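Local atomic coordinates of NLP/P60 (Enterococcus faecium, PDB entry 6B8C), a protein that probably cleaves peptide bonds in bacterial peptidoglycan as the NlpC/P60 endopeptidase domain of the secreted hydrolase SagA, releasing muropeptides. Residues A[30-35]-A[109-114]; A[94-99]-A[137-142]. All coordinates share one frame; numbering follows the deposited sequence.

Interaction 1. Residues A[30-35]-A[109-114]; sequences AIVAEA and IALGGG
Ile-109 pushes its two terminal methyls at the sheet-facing side of helix 28-36, where Ile-31 and Ala-35, one turn apart, receive them. The CG2 methyl of Ile-31 meets CG2 of Ile-109 at 4.0 Å, the two side chains crossing at about a right angle. The longer branch of Ile-109 reaches further along the helix: its CD1 lies 4.1 Å from Ala-35 CB and 4.2 Å from Ile-31 CG2, a methyl set between two methyls of successive turns. With chi1 of Ile-31 at -62°, CG1 stands beside the backbone N and CG2 is the branch presented to the strand, while Val-62 and Val-66 of helix 55-67 pack against the same isoleucine. This buried end is where helix 28-36 lies on the antiparallel sheet of the papain-like NlpC/P60 fold; the axes of segments 30-35 and 109-112 pass 9.2 Å apart at 112°. Nearby, Ile-117 of strand 115-118 touches Ala-35, Ile-109 and Leu-111. The other end is just as close but nearer the surface, both its residues being partly exposed. There Val-32 offers both methyls to a single one of Leu-111: CD2 sits 3.7 Å from Val-32 CG1 and 3.9 Å from Val-32 CG2. Leu-111 leans in, its tip closer to the helix than its base. No hydrogen bond joins the segments, and Gly-112 to Gly-114 lead the chain away from the helix.

Interaction 2. Residues A[94-99]-A[137-142]; sequences DLLFWG and DFAVSM
Phe-97 rests its CB on one face of the Phe-138 ring, 3.8 Å from the ring centroid and only 20° off the normal, a CH-pi contact. The two rings are nearly parallel but slid apart, their centroids separated by 5.4 Å; it is the Phe-97 methylene, not its ring, that lies over the face of Phe-138, displaced toward the rim. Phe-138 gets there through its first torsion: at chi1 60° its CG stands between backbone N and carbonyl carbon, turning the ring toward the neighbouring strand. The Phe-97 ring continues on to Val-140, whose CG2 comes obliquely to within 3.5 Å of Phe-97 CE1. Leu-95 completes this row, and the bent chain of Met-142 folds back so that its SD lies 3.7 Å from Leu-95 CD1; Tyr-63 of helix 55-67 touches both residues. The strands are antiparallel neighbours in the central sheet of the NlpC/P60 fold, in which Leu-95 with Val-140 and Phe-97 with Phe-138 form hydrogen-bonded pairs. A classic beta bulge ends the ladder: Asp-137 and Phe-138 both face Phe-97, and their two amides share its carbonyl O. Leu-96 and Ala-139 occupy the reverse face. They form a non-hydrogen-bonded pair with CA atoms 4.3 Å apart, and the leucine's CD2 lies against the alanine methyl, 3.6 Å from Ala-139 CB. Beyond the strand, Asp-94 spans the other end of the ladder: OD1 accepts from the backbone N of Lys-91, while OD2 takes a long, weak bond of 3.4 Å from Met-142 N. Ser-141, beside this carboxylate, packs outward on Thr-83 and Ile-85 of the next strand.

Interactions 1 and 2, with centres about 12 Å apart, meet where strands 95-98 and 106-112 lie side by side in one sheet. Ala-110 N is 2.7 Å from Asp-94 O, a probable hydrogen bond. Ala-110 CB, pointing away from helix 28-36, packs 3.9 Å from Leu-96 CG, while Ile-109 CG1 reaches to 4.2 Å of Leu-95 CD2 on the helix-facing side. Helix 55-67 touches Ile-31 of interaction 1 and Leu-95 and Met-142 of interaction 2; as in other NlpC/P60 enzymes, the nucleophilic cysteine is probably at its N-terminal end. Strand 106-112 begins at His-106, probably the catalytic histidine as in relatives, whose ring meets Trp-98 of interaction 2 edge-to-face.

Interaction 1. Residues A[30-35]-A[109-114]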
ATOM      1  N   ALA A  30      -3.945   5.716 -12.029  1.00 81.72           N
ATOM      2  CA  ALA A  30      -5.268   5.753 -11.411  1.00 77.72           C
ATOM      3  C   ALA A  30      -5.211   5.288  -9.960  1.00 75.20           C
ATOM      4  O   ALA A  30      -5.887   5.859  -9.094  1.00 76.06           O
ATOM      5  CB  ALA A  30      -6.251   4.901 -12.214  1.00 78.95           C
ATOM      6  N   ILE A  31      -4.411   4.257  -9.679  1.00 76.27           N
ATOM      7  CA  ILE A  31      -4.217   3.820  -8.299  1.00 73.03           C
ATOM      8  C   ILE A  31      -3.638   4.955  -7.462  1.00 69.65           C
ATOM      9  O   ILE A  31      -4.081   5.204  -6.334  1.00 67.20           O
ATOM     10  CB  ILE A  31      -3.317   2.570  -8.256  1.00 74.28           C
ATOM     11  CG1 ILE A  31      -3.967   1.404  -9.006  1.00 75.81           C
ATOM     12  CG2 ILE A  31      -2.998   2.185  -6.814  1.00 72.64           C
ATOM     13  CD1 ILE A  31      -5.089   0.730  -8.246  1.00 74.30           C
ATOM     14  N   VAL A  32      -2.643   5.661  -8.005  1.00 73.30           N
ATOM     15  CA  VAL A  32      -2.027   6.768  -7.278  1.00 70.39           C
ATOM     16  C   VAL A  32      -3.037   7.885  -7.036  1.00 68.63           C
ATOM     17  O   VAL A  32      -3.110   8.458  -5.938  1.00 65.70           O
ATOM     18  CB  VAL A  32      -0.794   7.277  -8.046  1.00 72.34           C
ATOM     19  CG1 VAL A  32      -0.246   8.541  -7.403  1.00 72.00           C
ATOM     20  CG2 VAL A  32       0.270   6.194  -8.104  1.00 73.07           C
ATOM     21  N   ALA A  33      -3.830   8.212  -8.059  1.00 66.92           N
ATOM     22  CA  ALA A  33      -4.807   9.285  -7.925  1.00 67.50           C
ATOM     23  C   ALA A  33      -5.869   8.939  -6.890  1.00 66.40           C
ATOM     24  O   ALA A  33      -6.321   9.810  -6.137  1.00 64.70           O
ATOM     25  CB  ALA A  33      -5.447   9.581  -9.280  1.00 70.76           C
ATOM     26  N   GLU A  34      -6.277   7.669  -6.832  1.00 67.00           N
ATOM     27  CA  GLU A  34      -7.241   7.255  -5.816  1.00 66.06           C
ATOM     28  C   GLU A  34      -6.619   7.274  -4.424  1.00 62.71           C
ATOM     29  O   GLU A  34      -7.270   7.674  -3.452  1.00 60.63           O
ATOM     30  CB  GLU A  34      -7.784   5.863  -6.140  1.00 68.53           C
ATOM     31  CG  GLU A  34      -8.808   5.327  -5.141  1.00 68.76           C
ATOM     32  CD  GLU A  34     -10.172   5.998  -5.260  1.00 70.94           C
ATOM     33  OE1 GLU A  34     -10.949   5.952  -4.282  1.00 71.60           O
ATOM     34  OE2 GLU A  34     -10.469   6.567  -6.330  1.00 73.32           O
ATOM     35  N   ALA A  35      -5.359   6.845  -4.308  1.00 64.59           N
ATOM     36  CA  ALA A  35      -4.707   6.827  -3.003  1.00 62.22           C
ATOM     37  C   ALA A  35      -4.539   8.235  -2.449  1.00 60.71           C
ATOM     38  O   ALA A  35      -4.642   8.448  -1.234  1.00 58.48           O
ATOM     39  CB  ALA A  35      -3.352   6.124  -3.103  1.00 63.07           C
ATOM     40  N   ILE A 109       1.627   1.653  -1.157  1.00 63.46           N
ATOM     41  CA  ILE A 109       1.448   1.768  -2.601  1.00 66.02           C
ATOM     42  C   ILE A 109       2.623   2.544  -3.178  1.00 67.15           C
ATOM     43  O   ILE A 109       2.906   3.671  -2.750  1.00 64.76           O
ATOM     44  CB  ILE A 109       0.112   2.444  -2.956  1.00 65.67           C
ATOM     45  CG1 ILE A 109      -1.062   1.515  -2.631  1.00 65.57           C
ATOM     46  CG2 ILE A 109       0.086   2.825  -4.430  1.00 67.52           C
ATOM     47  CD1 ILE A 109      -2.409   2.187  -2.705  1.00 64.11           C
ATOM     48  N   ALA A 110       3.304   1.944  -4.149  1.00 69.74           N
ATOM     49  CA  ALA A 110       4.459   2.583  -4.759  1.00 71.78           C
ATOM     50  C   ALA A 110       4.037   3.796  -5.575  1.00 73.06           C
ATOM     51  O   ALA A 110       3.044   3.762  -6.308  1.00 73.49           O
ATOM     52  CB  ALA A 110       5.209   1.591  -5.647  1.00 74.37           C
ATOM     53  N   LEU A 111       4.802   4.877  -5.440  1.00 70.13           N
ATOM     54  CA  LEU A 111       4.625   6.066  -6.257  1.00 72.23           C
ATOM     55  C   LEU A 111       5.672   6.192  -7.354  1.00 76.58           C
ATOM     56  O   LEU A 111       5.578   7.112  -8.174  1.00 77.95           O
ATOM     57  CB  LEU A 111       4.668   7.323  -5.383  1.00 70.86           C
ATOM     58  CG  LEU A 111       3.596   7.445  -4.303  1.00 68.30           C
ATOM     59  CD1 LEU A 111       3.785   8.744  -3.552  1.00 66.89           C
ATOM     60  CD2 LEU A 111       2.206   7.372  -4.909  1.00 68.07           C
ATOM     61  N   GLY A 112       6.661   5.303  -7.387  1.00 75.06           N
ATOM     62  CA  GLY A 112       7.774   5.454  -8.300  1.00 78.67           C
ATOM     63  C   GLY A 112       8.811   6.407  -7.744  1.00 80.25           C
ATOM     64  O   GLY A 112       8.472   7.348  -7.019  1.00 80.05           O
ATOM     65  N   GLY A 113      10.079   6.168  -8.060  1.00 81.86           N
ATOM     66  CA  GLY A 113      11.136   7.046  -7.589  1.00 82.10           C
ATOM     67  C   GLY A 113      11.384   6.978  -6.098  1.00 80.05           C
ATOM     68  O   GLY A 113      11.636   8.015  -5.470  1.00 80.01           O
ATOM     69  N   GLY A 114      11.311   5.784  -5.510  1.00 80.85           N
ATOM     70  CA  GLY A 114      11.596   5.624  -4.097  1.00 78.23           C
ATOM     71  C   GLY A 114      10.566   6.204  -3.158  1.00 73.60           C
ATOM     72  O   GLY A 114      10.858   6.378  -1.970  1.00 72.08           O
TER

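Interaction 2. Residues A[94-99]-A[137-142]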
ATOM      1  N   ASP A  94       2.344  -0.218  -7.904  1.00 77.79           N
ATOM      2  CA  ASP A  94       2.709  -1.512  -7.349  1.00 80.63           C
ATOM      3  C   ASP A  94       2.640  -1.479  -5.825  1.00 76.17           C
ATOM      4  O   ASP A  94       2.614  -0.418  -5.198  1.00 74.31           O
ATOM      5  CB  ASP A  94       4.114  -1.923  -7.796  1.00 87.18           C
ATOM      6  CG  ASP A  94       4.193  -2.215  -9.281  1.00 95.49           C
ATOM      7  OD1 ASP A  94       5.250  -1.941  -9.891  1.00 99.65           O
ATOM      8  OD2 ASP A  94       3.190  -2.707  -9.843  1.00 98.59           O
ATOM      9  N   LEU A  95       2.612  -2.664  -5.226  1.00 81.29           N
ATOM     10  CA  LEU A  95       2.570  -2.782  -3.776  1.00 76.81           C
ATOM     11  C   LEU A  95       3.979  -3.005  -3.242  1.00 76.57           C
ATOM     12  O   LEU A  95       4.799  -3.652  -3.893  1.00 78.76           O
ATOM     13  CB  LEU A  95       1.646  -3.925  -3.349  1.00 76.39           C
ATOM     14  CG  LEU A  95       0.142  -3.697  -3.545  1.00 74.44           C
ATOM     15  CD1 LEU A  95      -0.652  -4.968  -3.286  1.00 75.80           C
ATOM     16  CD2 LEU A  95      -0.344  -2.579  -2.640  1.00 70.84           C
ATOM     17  N   LEU A  96       4.266  -2.448  -2.069  1.00 75.14           N
ATOM     18  CA  LEU A  96       5.564  -2.582  -1.419  1.00 74.84           C
ATOM     19  C   LEU A  96       5.360  -3.221  -0.055  1.00 72.93           C
ATOM     20  O   LEU A  96       4.464  -2.814   0.690  1.00 70.71           O
ATOM     21  CB  LEU A  96       6.252  -1.225  -1.264  1.00 73.76           C
ATOM     22  CG  LEU A  96       6.381  -0.371  -2.524  1.00 75.91           C
ATOM     23  CD1 LEU A  96       6.883   1.014  -2.170  1.00 73.90           C
ATOM     24  CD2 LEU A  96       7.308  -1.034  -3.528  1.00 81.86           C
ATOM     25  N   PHE A  97       6.198  -4.202   0.276  1.00 76.04           N
ATOM     26  CA  PHE A  97       5.994  -5.040   1.451  1.00 76.07           C
ATOM     27  C   PHE A  97       7.233  -5.034   2.332  1.00 77.13           C
ATOM     28  O   PHE A  97       8.357  -5.214   1.843  1.00 79.07           O
ATOM     29  CB  PHE A  97       5.644  -6.477   1.046  1.00 77.82           C
ATOM     30  CG  PHE A  97       4.276  -6.616   0.451  1.00 75.67           C
ATOM     31  CD1 PHE A  97       4.079  -6.476  -0.913  1.00 75.71           C
ATOM     32  CD2 PHE A  97       3.179  -6.868   1.259  1.00 73.52           C
ATOM     33  CE1 PHE A  97       2.817  -6.595  -1.462  1.00 74.74           C
ATOM     34  CE2 PHE A  97       1.915  -6.990   0.718  1.00 72.61           C
ATOM     35  CZ  PHE A  97       1.734  -6.853  -0.646  1.00 73.41           C
ATOM     36  N   TRP A  98       7.011  -4.817   3.628  1.00 75.10           N
ATOM     37  CA  TRP A  98       8.028  -4.965   4.656  1.00 76.62           C
ATOM     38  C   TRP A  98       7.904  -6.338   5.295  1.00 79.20           C
ATOM     39  O   TRP A  98       6.797  -6.801   5.582  1.00 78.77           O
ATOM     40  CB  TRP A  98       7.874  -3.899   5.742  1.00 73.62           C
ATOM     41  CG  TRP A  98       8.345  -2.530   5.385  1.00 72.17           C
ATOM     42  CD1 TRP A  98       9.416  -1.876   5.914  1.00 72.70           C
ATOM     43  CD2 TRP A  98       7.746  -1.627   4.446  1.00 70.70           C
ATOM     44  NE1 TRP A  98       9.529  -0.625   5.360  1.00 71.57           N
ATOM     45  CE2 TRP A  98       8.516  -0.446   4.456  1.00 70.23           C
ATOM     46  CE3 TRP A  98       6.640  -1.703   3.597  1.00 69.96           C
ATOM     47  CZ2 TRP A  98       8.216   0.648   3.647  1.00 68.69           C
ATOM     48  CZ3 TRP A  98       6.344  -0.615   2.795  1.00 69.37           C
ATOM     49  CH2 TRP A  98       7.129   0.543   2.825  1.00 68.39           C
ATOM     50  N   GLY A  99       9.040  -6.969   5.549  1.00 81.48           N
ATOM     51  CA  GLY A  99       9.067  -8.303   6.112  1.00 84.69           C
ATOM     52  C   GLY A  99       9.329  -9.354   5.052  1.00 86.90           C
ATOM     53  O   GLY A  99       9.439  -9.076   3.854  1.00 86.71           O
ATOM     54  N   ASP A 137      10.923  -4.285   1.936  1.00 76.62           N
ATOM     55  CA  ASP A 137      11.722  -5.475   1.674  1.00 81.87           C
ATOM     56  C   ASP A 137      11.540  -6.008   0.256  1.00 81.93           C
ATOM     57  O   ASP A 137      12.528  -6.388  -0.381  1.00 84.60           O
ATOM     58  CB  ASP A 137      11.399  -6.562   2.704  1.00 86.96           C
ATOM     59  CG  ASP A 137      11.893  -6.206   4.099  1.00 91.00           C
ATOM     60  OD1 ASP A 137      13.114  -6.000   4.273  1.00 94.00           O
ATOM     61  OD2 ASP A 137      11.058  -6.112   5.023  1.00 89.89           O
ATOM     62  N   PHE A 138      10.315  -6.051  -0.268  1.00 85.35           N
ATOM     63  CA  PHE A 138      10.148  -6.416  -1.680  1.00 86.70           C
ATOM     64  C   PHE A 138       8.933  -5.685  -2.241  1.00 83.83           C
ATOM     65  O   PHE A 138       8.316  -4.862  -1.559  1.00 80.28           O
ATOM     66  CB  PHE A 138      10.055  -7.941  -1.861  1.00 88.36           C
ATOM     67  CG  PHE A 138       8.903  -8.585  -1.139  1.00 86.25           C
ATOM     68  CD1 PHE A 138       9.071  -9.103   0.136  1.00 85.47           C
ATOM     69  CD2 PHE A 138       7.660  -8.698  -1.745  1.00 85.25           C
ATOM     70  CE1 PHE A 138       8.019  -9.706   0.799  1.00 84.38           C
ATOM     71  CE2 PHE A 138       6.602  -9.300  -1.085  1.00 83.91           C
ATOM     72  CZ  PHE A 138       6.782  -9.803   0.187  1.00 83.61           C
ATOM     73  N   ALA A 139       8.587  -5.974  -3.496  1.00 87.89           N
ATOM     74  CA  ALA A 139       7.458  -5.327  -4.139  1.00 86.52           C
ATOM     75  C   ALA A 139       6.662  -6.367  -4.911  1.00 89.11           C
ATOM     76  O   ALA A 139       7.085  -7.512  -5.082  1.00 91.45           O
ATOM     77  CB  ALA A 139       7.915  -4.192  -5.064  1.00 86.42           C
ATOM     78  N   VAL A 140       5.494  -5.945  -5.387  1.00 86.40           N
ATOM     79  CA  VAL A 140       4.552  -6.809  -6.084  1.00 89.85           C
ATOM     80  C   VAL A 140       3.935  -6.001  -7.214  1.00 90.81           C
ATOM     81  O   VAL A 140       3.338  -4.944  -6.972  1.00 87.78           O
ATOM     82  CB  VAL A 140       3.460  -7.355  -5.147  1.00 89.15           C
ATOM     83  CG1 VAL A 140       2.333  -7.968  -5.948  1.00 91.37           C
ATOM     84  CG2 VAL A 140       4.044  -8.386  -4.190  1.00 90.38           C
ATOM     85  N   SER A 141       4.107  -6.481  -8.444  1.00 93.06           N
ATOM     86  CA  SER A 141       3.478  -5.880  -9.609  1.00 95.15           C
ATOM     87  C   SER A 141       2.039  -6.357  -9.728  1.00 96.48           C
ATOM     88  O   SER A 141       1.725  -7.516  -9.431  1.00 98.19           O
ATOM     89  CB  SER A 141       4.249  -6.234 -10.883  1.00 99.95           C
ATOM     90  OG  SER A 141       5.596  -5.798 -10.817  1.00101.01           O
ATOM     91  N   MET A 142       1.170  -5.455 -10.169  1.00 95.53           N
ATOM     92  CA  MET A 142      -0.259  -5.716 -10.243  1.00 97.40           C
ATOM     93  C   MET A 142      -0.773  -5.561 -11.672  1.00101.19           C
ATOM     94  O   MET A 142      -0.837  -4.450 -12.203  1.00100.95           O
ATOM     95  CB  MET A 142      -1.011  -4.771  -9.306  1.00 93.95           C
ATOM     96  CG  MET A 142      -0.350  -4.605  -7.944  1.00 91.59           C
ATOM     97  SD  MET A 142      -0.700  -5.956  -6.809  1.00 93.76           S
ATOM     98  CE  MET A 142      -2.472  -5.770  -6.626  1.00 95.66           C
TER